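Thiol:disulfide interchange protein DsbA (Neisseria meningitidis MC58, PDB 3HZ8) probably acts as a periplasmic thiol-disulfide oxidoreductase of the DsbA type, exchanging disulfide bonds with partner proteins. Local coordinates at residues Lys68-Leu71 with Thr72-Arg75; Asp86-Asp89 with Val90-His94; Phe96-Met99 with Val100-Ile104; Gly117-Thr120 with Ala121-Gly124; Lys126-Ala129 with Ala130-Pro134. The protein carries 1 engineered substitution. All blocks are in the same frame, centred on the assembly; numbering follows the deposited sequence.

All five contacts are local, three to six residues apart along the chain, and belong to the helices that DsbA proteins insert into the thioredoxin fold. Interactions 1 and 2 lie at helix starts, one on helix 71-83, the other on helix 88-101; in each a water joins polar atoms there. Interaction 3 finishes helix 88-101 with a gripped carboxylate. Interaction 4 is the loop between helices 109-118 and 124-132, and interaction 5 closes the latter. None is wholly core or wholly surface. Buried faces carry M70, L73, F96, F122 and Y131, whereas K68, N101, Q102, T120 and E132 face outward. Interactions 1 and 5 meet at R75 and T72; F122 joins 4 to 2 and 5.

Interaction 1: Lys68-Leu71 with Thr72-Arg75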
loop_
_atom_site.group_PDB
_atom_site.type_symbol
_atom_site.label_atom_id
_atom_site.label_comp_id
_atom_site.label_asym_id
_atom_site.label_seq_id
_atom_site.Cartn_x
_atom_site.Cartn_y
_atom_site.Cartn_z
ATOM N N LYS A 68 -13.083 8.641 -11.188
ATOM C CA LYS A 68 -12.060 9.461 -11.854
ATOM C C LYS A 68 -11.445 10.497 -10.912
ATOM O O LYS A 68 -10.283 10.852 -11.051
ATOM C CB LYS A 68 -12.595 10.135 -13.122
ATOM C CG LYS A 68 -13.566 11.277 -12.864
ATOM C CD LYS A 68 -14.050 11.931 -14.174
ATOM C CE LYS A 68 -15.019 13.086 -13.918
ATOM N NZ LYS A 68 -15.122 14.078 -15.060
ATOM N N GLU A 69 -12.236 10.964 -9.945
ATOM C CA GLU A 69 -11.770 11.972 -8.999
ATOM C C GLU A 69 -10.689 11.432 -8.067
ATOM O O GLU A 69 -9.967 12.199 -7.439
ATOM C CB GLU A 69 -12.943 12.492 -8.169
ATOM C CG GLU A 69 -13.951 13.310 -8.964
ATOM C CD GLU A 69 -15.049 12.463 -9.608
ATOM O OE1 GLU A 69 -14.991 11.210 -9.549
ATOM O OE2 GLU A 69 -15.987 13.059 -10.178
ATOM N N MET A 70 -10.588 10.111 -7.990
ATOM C CA MET A 70 -9.664 9.450 -7.059
ATOM C C MET A 70 -8.254 9.295 -7.633
ATOM O O MET A 70 -7.314 9.006 -6.892
ATOM C CB MET A 70 -10.248 8.099 -6.617
ATOM C CG MET A 70 -9.595 7.468 -5.388
ATOM S SD MET A 70 -10.419 5.961 -4.815
ATOM C CE MET A 70 -12.004 6.609 -4.217
ATOM N N LEU A 71 -8.115 9.502 -8.943
ATOM C CA LEU A 71 -6.810 9.406 -9.595
ATOM C C LEU A 71 -5.788 10.365 -8.985
ATOM O O LEU A 71 -4.628 10.028 -8.883
ATOM C CB LEU A 71 -6.923 9.604 -11.117
ATOM C CG LEU A 71 -5.700 9.211 -11.957
ATOM C CD1 LEU A 71 -5.375 7.735 -11.811
ATOM C CD2 LEU A 71 -5.919 9.569 -13.423
ATOM N N THR A 72 -6.239 11.550 -8.568
ATOM C CA THR A 72 -5.344 12.525 -7.929
ATOM C C THR A 72 -4.710 11.974 -6.646
ATOM O O THR A 72 -3.519 12.194 -6.374
ATOM C CB THR A 72 -6.086 13.857 -7.657
ATOM O OG1 THR A 72 -6.479 14.440 -8.910
ATOM C CG2 THR A 72 -5.190 14.850 -6.875
ATOM N N LEU A 73 -5.503 11.227 -5.880
ATOM C CA LEU A 73 -4.983 10.621 -4.659
ATOM C C LEU A 73 -3.996 9.511 -4.970
ATOM O O LEU A 73 -3.017 9.335 -4.258
ATOM C CB LEU A 73 -6.127 10.077 -3.791
ATOM C CG LEU A 73 -7.095 11.109 -3.196
ATOM C CD1 LEU A 73 -8.246 10.422 -2.439
ATOM C CD2 LEU A 73 -6.346 12.140 -2.308
ATOM N N ALA A 74 -4.264 8.743 -6.023
ATOM C CA ALA A 74 -3.301 7.741 -6.479
ATOM C C ALA A 74 -1.992 8.397 -6.959
ATOM O O ALA A 74 -0.898 7.879 -6.679
ATOM C CB ALA A 74 -3.916 6.852 -7.553
ATOM N N ARG A 75 -2.087 9.540 -7.648
ATOM C CA ARG A 75 -0.887 10.276 -8.053
ATOM C C ARG A 75 -0.089 10.779 -6.841
ATOM O O ARG A 75 1.152 10.775 -6.860
ATOM C CB ARG A 75 -1.246 11.443 -8.975
ATOM C CG ARG A 75 -0.046 11.912 -9.784
ATOM C CD ARG A 75 -0.396 12.922 -10.867
ATOM N NE ARG A 75 0.794 13.180 -11.665
ATOM C CZ ARG A 75 0.865 14.052 -12.667
ATOM N NH1 ARG A 75 -0.197 14.771 -13.003
ATOM N NH2 ARG A 75 2.015 14.204 -13.327
HETATM O O HOH W 1 -8.510 12.779 -10.320
#
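M70 overlaps L73 through the lower part of its side chain, M70 CG lying 4.4 Å from L73 CD1 in a loose apolar touch between residues three apart, a little under one helical turn. Both side chains pack on F35 and H63, so this face of the helix start looks into the protein. The backbone supplies the firm contacts. A74 N donates to M70 O at 3.2 Å and 161°, in the carbonyl plane, while L73 N makes only a weak bond to the same oxygen at 3.0 Å. One residue on, R75 N reaches L71 O at 2.9 Å. On another face a water donates to K68 O at 2.7 Å and also hydrogen-bonds T72 OG1 at 3.0 Å. The torsion of T72 (chi1 -64°) sets that hydroxyl beside its own backbone N, near the chain just before it, where the water can span the gap. The extended R75 chain leads away from L71 to S136, S133 O and the ring of Y131. The chemistry implies a helix start in which regular bonds begin at M70 O, while K68 O takes a weak bond from L71 N and a water that also binds T72 OG1.

Interaction 2: Asp86-Asp89 with Val90-His94; sequences DSKD and VANSH
The start of helix 88-101 is the element here, with S87 in the N-cap position and the first turn beginning at K88. S87 makes no capping bond with its side chain; its carbonyl opens the helix instead, A91 N approaching S87 O at 3.4 Å in a weak bond. The next bond is firmer and almost straight: N92 N donates to K88 O at 2.8 Å and 175°, close to the line of the carbonyl. S93 N then meets D89 O at 3.0 Å, tilted 30° from the carbonyl plane.

Two side-chain pairings ride on this turn. The extended chain of K88 passes obliquely across the amide of N92, K88 CG standing 3.7 Å from N92 ND2. This is a van der Waals contact of a methylene with the amide; K88 NZ goes on to D81 in a salt bridge and to T61 in a hydrogen bond. The second pairing runs through water. One molecule donates to D89 OD1 at 2.7 Å and accepts from N92 ND2 at 2.8 Å, linking residues three apart. D89 has CG beside its own backbone N (chi1 -63°), which puts the carboxylate close to the helix start, where its negative charge probably suits the helix dipole. N92 OD1 is taken by Y34 OH, so both ends of the buried amide have partners. S87 CB also lies 4.3 Å from V90 CG2. The water bridge is particular to this site, but an acidic residue in the first turn is common at alpha-helix N-termini, here in the DsbA helical insertion.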
loop_
_atom_site.group_PDB
_atom_site.type_symbol
_atom_site.label_atom_id
_atom_site.label_comp_id
_atom_site.label_asym_id
_atom_site.label_seq_id
_atom_site.Cartn_x
_atom_site.Cartn_y
_atom_site.Cartn_z
ATOM N N ASP A 86 12.543 7.308 1.471
ATOM C CA ASP A 86 13.320 7.182 2.721
ATOM C C ASP A 86 12.569 7.589 3.996
ATOM O O ASP A 86 12.987 7.248 5.111
ATOM C CB ASP A 86 14.661 7.929 2.626
ATOM C CG ASP A 86 15.618 7.582 3.778
ATOM O OD1 ASP A 86 15.595 6.428 4.273
ATOM O OD2 ASP A 86 16.403 8.464 4.192
ATOM N N SER A 87 11.471 8.323 3.851
ATOM C CA SER A 87 10.615 8.607 5.003
ATOM C C SER A 87 9.140 8.577 4.616
ATOM O O SER A 87 8.390 9.516 4.870
ATOM C CB SER A 87 11.004 9.918 5.695
ATOM O OG SER A 87 11.963 9.691 6.713
ATOM N N LYS A 88 8.749 7.471 3.993
ATOM C CA LYS A 88 7.367 7.229 3.604
ATOM C C LYS A 88 6.432 7.216 4.821
ATOM O O LYS A 88 5.283 7.652 4.739
ATOM C CB LYS A 88 7.292 5.910 2.838
ATOM C CG LYS A 88 5.949 5.601 2.204
ATOM C CD LYS A 88 6.024 4.321 1.398
ATOM C CE LYS A 88 4.716 4.013 0.704
ATOM N NZ LYS A 88 4.853 2.818 -0.163
ATOM N N ASP A 89 6.932 6.736 5.959
ATOM C CA ASP A 89 6.090 6.592 7.143
ATOM C C ASP A 89 5.561 7.913 7.679
ATOM O O ASP A 89 4.375 8.012 8.000
ATOM C CB ASP A 89 6.804 5.783 8.225
ATOM C CG ASP A 89 7.098 4.372 7.777
ATOM O OD1 ASP A 89 6.526 3.938 6.749
ATOM O OD2 ASP A 89 7.898 3.691 8.447
ATOM N N VAL A 90 6.444 8.915 7.768
ATOM C CA VAL A 90 6.079 10.282 8.145
ATOM C C VAL A 90 5.084 10.881 7.139
ATOM O O VAL A 90 4.091 11.486 7.516
ATOM C CB VAL A 90 7.342 11.188 8.232
ATOM C CG1 VAL A 90 6.983 12.567 8.781
ATOM C CG2 VAL A 90 8.433 10.526 9.090
ATOM N N ALA A 91 5.384 10.703 5.849
ATOM C CA ALA A 91 4.519 11.231 4.773
ATOM C C ALA A 91 3.099 10.657 4.857
ATOM O O ALA A 91 2.115 11.396 4.899
ATOM C CB ALA A 91 5.130 10.977 3.418
ATOM N N ASN A 92 3.001 9.330 4.926
ATOM C CA ASN A 92 1.708 8.680 5.047
ATOM C C ASN A 92 0.967 9.091 6.298
ATOM O O ASN A 92 -0.236 9.353 6.258
ATOM C CB ASN A 92 1.883 7.173 5.011
ATOM C CG ASN A 92 2.159 6.662 3.624
ATOM O OD1 ASN A 92 2.007 7.383 2.631
ATOM N ND2 ASN A 92 2.531 5.396 3.539
ATOM N N SER A 93 1.713 9.156 7.402
ATOM C CA SER A 93 1.200 9.670 8.661
ATOM C C SER A 93 0.570 11.050 8.474
ATOM O O SER A 93 -0.574 11.252 8.870
ATOM C CB SER A 93 2.311 9.747 9.709
ATOM O OG SER A 93 1.776 10.186 10.943
ATOM N N HIS A 94 1.326 11.962 7.857
ATOM C CA HIS A 94 0.868 13.333 7.573
ATOM C C HIS A 94 -0.377 13.346 6.672
ATOM O O HIS A 94 -1.328 14.073 6.920
ATOM C CB HIS A 94 2.004 14.165 6.950
ATOM C CG HIS A 94 2.847 14.889 7.953
ATOM N ND1 HIS A 94 3.288 16.184 7.767
ATOM C CD2 HIS A 94 3.305 14.506 9.166
ATOM C CE1 HIS A 94 3.991 16.560 8.821
ATOM N NE2 HIS A 94 4.017 15.559 9.685
HETATM O O HOH W 2 4.210 4.054 5.379
#

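Interaction 3: Phe96-Met99 with Val100-Ile104; sequences FDAM and VNQKI
D97 O is gripped by two successive amides of the helix end, Q102 N at 2.8 Å and N101 N, also at 2.8 Å but through a weak, bent bond. The bond from five residues ahead marks a wider, pi-type turn. The carboxylate of the same residue faces forward as well. With CG anti to the backbone N of D97 (chi1 -174°), its oxygens divide between two amides. Q102 NE2 meets D97 OD1 at 2.7 Å on the anti lone pair, while N101 ND2 comes to D97 OD2 at 2.7 Å from above the carboxylate plane, 39° out of it. Both amide planes are steeply turned from the carboxylate, that of N101 by 65°, so the two amides hold the group from different directions and limit its rotation. Beyond this turn K103 takes positive phi, and I104 N returns to A98 O at 2.9 Å, six residues back. I104 CD1 rests 3.9 Å from A98 CB, and both side chains touch W115 of helix 109-118. Helix 88-101 thus ends in a pi-type turn and a positive-phi residue, and carries F96, edge-to-face with Y34, against C39 of the redox-active C36-C39 disulfide, the thioredoxin-type CxxC site.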
loop_
_atom_site.group_PDB
_atom_site.type_symbol
_atom_site.label_atom_id
_atom_site.label_comp_id
_atom_site.label_asym_id
_atom_site.label_seq_id
_atom_site.Cartn_x
_atom_site.Cartn_y
_atom_site.Cartn_z
ATOM N N PHE A 96 -2.648 10.787 5.943
ATOM C CA PHE A 96 -3.814 10.227 6.605
ATOM C C PHE A 96 -4.418 11.216 7.595
ATOM O O PHE A 96 -5.629 11.336 7.654
ATOM C CB PHE A 96 -3.498 8.916 7.332
ATOM C CG PHE A 96 -3.517 7.701 6.444
ATOM C CD1 PHE A 96 -4.666 7.328 5.748
ATOM C CD2 PHE A 96 -2.388 6.923 6.326
ATOM C CE1 PHE A 96 -4.660 6.187 4.956
ATOM C CE2 PHE A 96 -2.378 5.789 5.525
ATOM C CZ PHE A 96 -3.515 5.430 4.841
ATOM N N ASP A 97 -3.572 11.909 8.364
ATOM C CA ASP A 97 -4.081 12.909 9.316
ATOM C C ASP A 97 -4.840 14.017 8.576
ATOM O O ASP A 97 -5.993 14.303 8.889
ATOM C CB ASP A 97 -2.978 13.509 10.196
ATOM C CG ASP A 97 -3.549 14.421 11.266
ATOM O OD1 ASP A 97 -3.535 15.653 11.072
ATOM O OD2 ASP A 97 -4.072 13.904 12.271
ATOM N N ALA A 98 -4.200 14.598 7.566
ATOM C CA ALA A 98 -4.824 15.648 6.754
ATOM C C ALA A 98 -6.190 15.254 6.181
ATOM O O ALA A 98 -7.140 16.028 6.247
ATOM C CB ALA A 98 -3.893 16.060 5.643
ATOM N N MET A 99 -6.286 14.043 5.622
ATOM C CA MET A 99 -7.524 13.564 5.007
ATOM C C MET A 99 -8.549 13.091 6.031
ATOM O O MET A 99 -9.687 13.527 6.025
ATOM C CB MET A 99 -7.228 12.418 4.032
ATOM C CG MET A 99 -6.537 12.840 2.747
ATOM S SD MET A 99 -7.674 13.496 1.502
ATOM C CE MET A 99 -8.597 12.025 1.069
ATOM N N VAL A 100 -8.125 12.175 6.896
ATOM C CA VAL A 100 -9.035 11.530 7.837
ATOM C C VAL A 100 -9.398 12.452 9.008
ATOM O O VAL A 100 -10.578 12.631 9.309
ATOM C CB VAL A 100 -8.470 10.158 8.294
ATOM C CG1 VAL A 100 -9.228 9.599 9.498
ATOM C CG2 VAL A 100 -8.514 9.170 7.121
ATOM N N ASN A 101 -8.391 13.062 9.631
ATOM C CA ASN A 101 -8.620 13.941 10.784
ATOM C C ASN A 101 -8.951 15.396 10.423
ATOM O O ASN A 101 -9.950 15.932 10.901
ATOM C CB ASN A 101 -7.452 13.837 11.777
ATOM C CG ASN A 101 -7.262 12.416 12.305
ATOM O OD1 ASN A 101 -8.230 11.697 12.536
ATOM N ND2 ASN A 101 -6.008 12.009 12.491
ATOM N N GLN A 102 -8.139 16.018 9.565
ATOM C CA GLN A 102 -8.316 17.439 9.208
ATOM C C GLN A 102 -9.403 17.703 8.149
ATOM O O GLN A 102 -9.867 18.835 8.003
ATOM C CB GLN A 102 -6.985 18.064 8.758
ATOM C CG GLN A 102 -5.813 18.000 9.764
ATOM C CD GLN A 102 -4.498 18.489 9.144
ATOM O OE1 GLN A 102 -4.469 19.530 8.493
ATOM N NE2 GLN A 102 -3.414 17.735 9.335
ATOM N N LYS A 103 -9.797 16.664 7.405
ATOM C CA LYS A 103 -10.789 16.790 6.321
ATOM C C LYS A 103 -10.358 17.708 5.157
ATOM O O LYS A 103 -11.190 18.338 4.503
ATOM C CB LYS A 103 -12.170 17.206 6.864
ATOM C CG LYS A 103 -13.117 16.057 7.183
ATOM C CD LYS A 103 -12.959 15.534 8.604
ATOM C CE LYS A 103 -14.147 14.658 8.974
ATOM N NZ LYS A 103 -14.053 14.056 10.337
ATOM N N ILE A 104 -9.053 17.766 4.896
ATOM C CA ILE A 104 -8.528 18.535 3.769
ATOM C C ILE A 104 -8.798 17.815 2.447
ATOM O O ILE A 104 -8.642 16.589 2.353
ATOM C CB ILE A 104 -7.014 18.798 3.909
ATOM C CG1 ILE A 104 -6.711 19.523 5.218
ATOM C CG2 ILE A 104 -6.500 19.641 2.739
ATOM C CD1 ILE A 104 -5.257 19.683 5.464
#

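Interaction 4: Gly117-Thr120 with Ala121-Gly124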
loop_
_atom_site.group_PDB
_atom_site.type_symbol
_atom_site.label_atom_id
_atom_site.label_comp_id
_atom_site.label_asym_id
_atom_site.label_seq_id
_atom_site.Cartn_x
_atom_site.Cartn_y
_atom_site.Cartn_z
ATOM N N GLY A 117 3.647 21.839 -0.839
ATOM C CA GLY A 117 4.688 22.853 -0.750
ATOM C C GLY A 117 5.016 23.287 0.666
ATOM O O GLY A 117 6.136 23.710 0.933
ATOM N N GLU A 118 4.037 23.166 1.564
ATOM C CA GLU A 118 4.164 23.561 2.964
ATOM C C GLU A 118 4.677 22.475 3.916
ATOM O O GLU A 118 4.994 22.783 5.049
ATOM C CB GLU A 118 2.818 24.074 3.491
ATOM C CG GLU A 118 2.355 25.350 2.814
ATOM C CD GLU A 118 0.857 25.580 2.916
ATOM O OE1 GLU A 118 0.134 24.755 3.528
ATOM O OE2 GLU A 118 0.404 26.594 2.363
ATOM N N GLN A 119 4.768 21.225 3.463
ATOM C CA GLN A 119 5.234 20.136 4.340
ATOM C C GLN A 119 6.765 20.073 4.440
ATOM O O GLN A 119 7.449 20.144 3.430
ATOM C CB GLN A 119 4.713 18.779 3.830
ATOM C CG GLN A 119 3.203 18.699 3.661
ATOM C CD GLN A 119 2.438 19.236 4.850
ATOM O OE1 GLN A 119 1.580 20.122 4.711
ATOM N NE2 GLN A 119 2.750 18.710 6.039
ATOM N N THR A 120 7.290 19.932 5.662
ATOM C CA THR A 120 8.741 19.726 5.871
ATOM C C THR A 120 9.090 18.600 6.864
ATOM O O THR A 120 10.270 18.232 6.982
ATOM C CB THR A 120 9.471 21.003 6.335
ATOM O OG1 THR A 120 8.849 21.493 7.527
ATOM C CG2 THR A 120 9.471 22.075 5.244
ATOM N N ALA A 121 8.084 18.074 7.574
ATOM C CA ALA A 121 8.281 16.868 8.416
ATOM C C ALA A 121 8.713 15.709 7.540
ATOM O O ALA A 121 9.436 14.810 7.988
ATOM C CB ALA A 121 7.040 16.512 9.172
ATOM N N PHE A 122 8.213 15.732 6.305
ATOM C CA PHE A 122 8.806 15.039 5.184
ATOM C C PHE A 122 9.065 16.097 4.107
ATOM O O PHE A 122 8.565 17.227 4.221
ATOM C CB PHE A 122 7.883 13.914 4.681
ATOM C CG PHE A 122 6.586 14.400 4.067
ATOM C CD1 PHE A 122 5.499 14.726 4.861
ATOM C CD2 PHE A 122 6.454 14.501 2.687
ATOM C CE1 PHE A 122 4.292 15.166 4.303
ATOM C CE2 PHE A 122 5.254 14.924 2.110
ATOM C CZ PHE A 122 4.174 15.268 2.923
ATOM N N ASP A 123 9.832 15.738 3.081
ATOM C CA ASP A 123 10.234 16.674 2.024
ATOM C C ASP A 123 9.066 16.976 1.081
ATOM O O ASP A 123 8.992 16.432 -0.028
ATOM C CB ASP A 123 11.448 16.126 1.256
ATOM C CG ASP A 123 12.207 17.202 0.471
ATOM O OD1 ASP A 123 11.605 18.204 0.007
ATOM O OD2 ASP A 123 13.432 17.019 0.289
ATOM N N GLY A 124 8.168 17.851 1.531
ATOM C CA GLY A 124 7.003 18.244 0.723
ATOM C C GLY A 124 7.322 18.772 -0.672
ATOM O O GLY A 124 6.617 18.462 -1.640
HETATM O O HOH W 3 10.110 20.564 1.404
#
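Q119 lies on F122 in the tight half of this turn. Q119 CB stands 4.0 Å from the centroid of the F122 ring and 28° off its normal, a CH-pi contact over one face, and Q119 CG comes within 3.6 Å of F122 CZ. The first torsion of F122 (chi1 67°) places CG between its backbone N and carbonyl carbon, which helps fold the ring back to Q119 although the side chain sets out the other way. Around the ring the packing continues with A91 of helix 88-101 and V127 of helix 124-132, so F122 fills the junction between helices.

The backbone bonds are weak. G124 N donates to Q119 O at 3.1 Å and to F122 O at 2.8 Å, neither bond strong, the second closing an inverse gamma turn centred on D123. G124 CA adds a CA-H...O contact to Q119 O at 3.3 Å.

Opposed to this is the solvent side, where T120 and A121 are exposed, although A121 still touches V90 and H94. A water lies 3.1 Å from D123 OD1, and D123 OD1 also caps the amide of K126 at the start of the following helix. The chemistry implies a loop that combines a CH-pi contact, weak backbone bonds and the D123 cap, the last steering the chain into the next helix.

Interaction 5: Lys126-Ala129 with Ala130-Pro134; sequences KVLA and AYESP
Backbone hydrogen bonds carry most of this contact along K126-S133. A130 N donates to K126 O at 2.9 Å, and the bond from Y131 N to V127 O is about as short, 2.8 Å. E132 N follows with L128 O at 3.0 Å and adds a weak second bond to A129 O, so its proton is shared between two carbonyls as the helix runs out.

Side-chain to backbone bonding appears just past the last turn. S133 OG donates to A130 O at 2.6 Å, coming in tilted 20° from the carbonyl plane, while S133 N reaches the same oxygen at 3.1 Å. The hydroxyl can turn back because S133 has OG between its own backbone N and carbonyl carbon (chi1 74°). S136 OG from the next helix is also within hydrogen-bonding reach of A130 O; S133 OG and N are the donors of this segment.

Side-chain contacts are slighter. L128 and E132 run alongside each other in the same direction, with E132 OE1 4.1 Å from L128 CD1 at the surface, which is a near approach of a polar end to a methyl and no bond. E132 CG passes 3.4 Å from L128 O on the way out. Inward, A130 packs on M82 and A83, V127 on L116, and Y131 against T72, P109 and L112, so the short helix packs against helices 71-83 and 109-118. S133 OG and N thus both close on A130 O where helix 124-132 ends, a helix C-terminus that leads directly into helix 134-149 of the DsbA helical insertion.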
loop_
_atom_site.group_PDB
_atom_site.type_symbol
_atom_site.label_atom_id
_atom_site.label_comp_id
_atom_site.label_asym_id
_atom_site.label_seq_id
_atom_site.Cartn_x
_atom_site.Cartn_y
_atom_site.Cartn_z
ATOM N N LYS A 126 9.933 17.985 -2.572
ATOM C CA LYS A 126 10.354 16.861 -3.423
ATOM C C LYS A 126 9.169 16.001 -3.851
ATOM O O LYS A 126 9.117 15.551 -4.995
ATOM C CB LYS A 126 11.446 16.003 -2.766
ATOM C CG LYS A 126 12.857 16.633 -2.792
ATOM C CD LYS A 126 13.341 16.951 -4.204
ATOM C CE LYS A 126 14.866 17.183 -4.255
ATOM N NZ LYS A 126 15.354 18.249 -3.313
ATOM N N VAL A 127 8.223 15.796 -2.936
ATOM C CA VAL A 127 6.995 15.061 -3.258
ATOM C C VAL A 127 6.151 15.852 -4.274
ATOM O O VAL A 127 5.611 15.287 -5.222
ATOM C CB VAL A 127 6.200 14.680 -1.996
ATOM C CG1 VAL A 127 4.865 14.031 -2.372
ATOM C CG2 VAL A 127 7.028 13.708 -1.128
ATOM N N LEU A 128 6.085 17.172 -4.099
ATOM C CA LEU A 128 5.458 18.022 -5.115
ATOM C C LEU A 128 6.105 17.854 -6.504
ATOM O O LEU A 128 5.407 17.683 -7.496
ATOM C CB LEU A 128 5.483 19.491 -4.679
ATOM C CG LEU A 128 4.867 20.471 -5.683
ATOM C CD1 LEU A 128 3.439 20.089 -6.094
ATOM C CD2 LEU A 128 4.938 21.918 -5.154
ATOM N N ALA A 129 7.438 17.881 -6.560
ATOM C CA ALA A 129 8.148 17.653 -7.821
ATOM C C ALA A 129 7.822 16.293 -8.430
ATOM O O ALA A 129 7.633 16.178 -9.633
ATOM C CB ALA A 129 9.660 17.811 -7.633
ATOM N N ALA A 130 7.758 15.274 -7.576
ATOM C CA ALA A 130 7.374 13.939 -8.014
ATOM C C ALA A 130 5.943 13.922 -8.554
ATOM O O ALA A 130 5.681 13.270 -9.564
ATOM C CB ALA A 130 7.531 12.928 -6.879
ATOM N N TYR A 131 5.031 14.630 -7.878
ATOM C CA TYR A 131 3.649 14.734 -8.332
ATOM C C TYR A 131 3.588 15.337 -9.734
ATOM O O TYR A 131 2.808 14.899 -10.576
ATOM C CB TYR A 131 2.792 15.561 -7.356
ATOM C CG TYR A 131 1.352 15.727 -7.815
ATOM C CD1 TYR A 131 0.354 14.835 -7.400
ATOM C CD2 TYR A 131 0.988 16.753 -8.695
ATOM C CE1 TYR A 131 -0.959 14.981 -7.835
ATOM C CE2 TYR A 131 -0.322 16.899 -9.132
ATOM C CZ TYR A 131 -1.288 16.010 -8.697
ATOM O OH TYR A 131 -2.582 16.155 -9.135
ATOM N N GLU A 132 4.437 16.327 -9.985
ATOM C CA GLU A 132 4.410 17.023 -11.260
ATOM C C GLU A 132 5.152 16.285 -12.376
ATOM O O GLU A 132 5.100 16.699 -13.533
ATOM C CB GLU A 132 4.914 18.457 -11.093
ATOM C CG GLU A 132 4.002 19.270 -10.175
ATOM C CD GLU A 132 3.680 20.658 -10.706
ATOM O OE1 GLU A 132 3.787 21.621 -9.919
ATOM O OE2 GLU A 132 3.328 20.788 -11.903
ATOM N N SER A 133 5.817 15.183 -12.029
ATOM C CA SER A 133 6.592 14.405 -12.996
ATOM C C SER A 133 5.730 13.384 -13.743
ATOM O O SER A 133 4.730 12.893 -13.205
ATOM C CB SER A 133 7.751 13.694 -12.295
ATOM O OG SER A 133 7.274 12.603 -11.528
ATOM N N PRO A 134 6.130 13.024 -14.980
ATOM C CA PRO A 134 5.365 12.012 -15.698
ATOM C C PRO A 134 5.349 10.635 -15.010
ATOM O O PRO A 134 4.382 9.914 -15.209
ATOM C CB PRO A 134 6.084 11.910 -17.051
ATOM C CG PRO A 134 6.842 13.186 -17.175
ATOM C CD PRO A 134 7.257 13.533 -15.785
#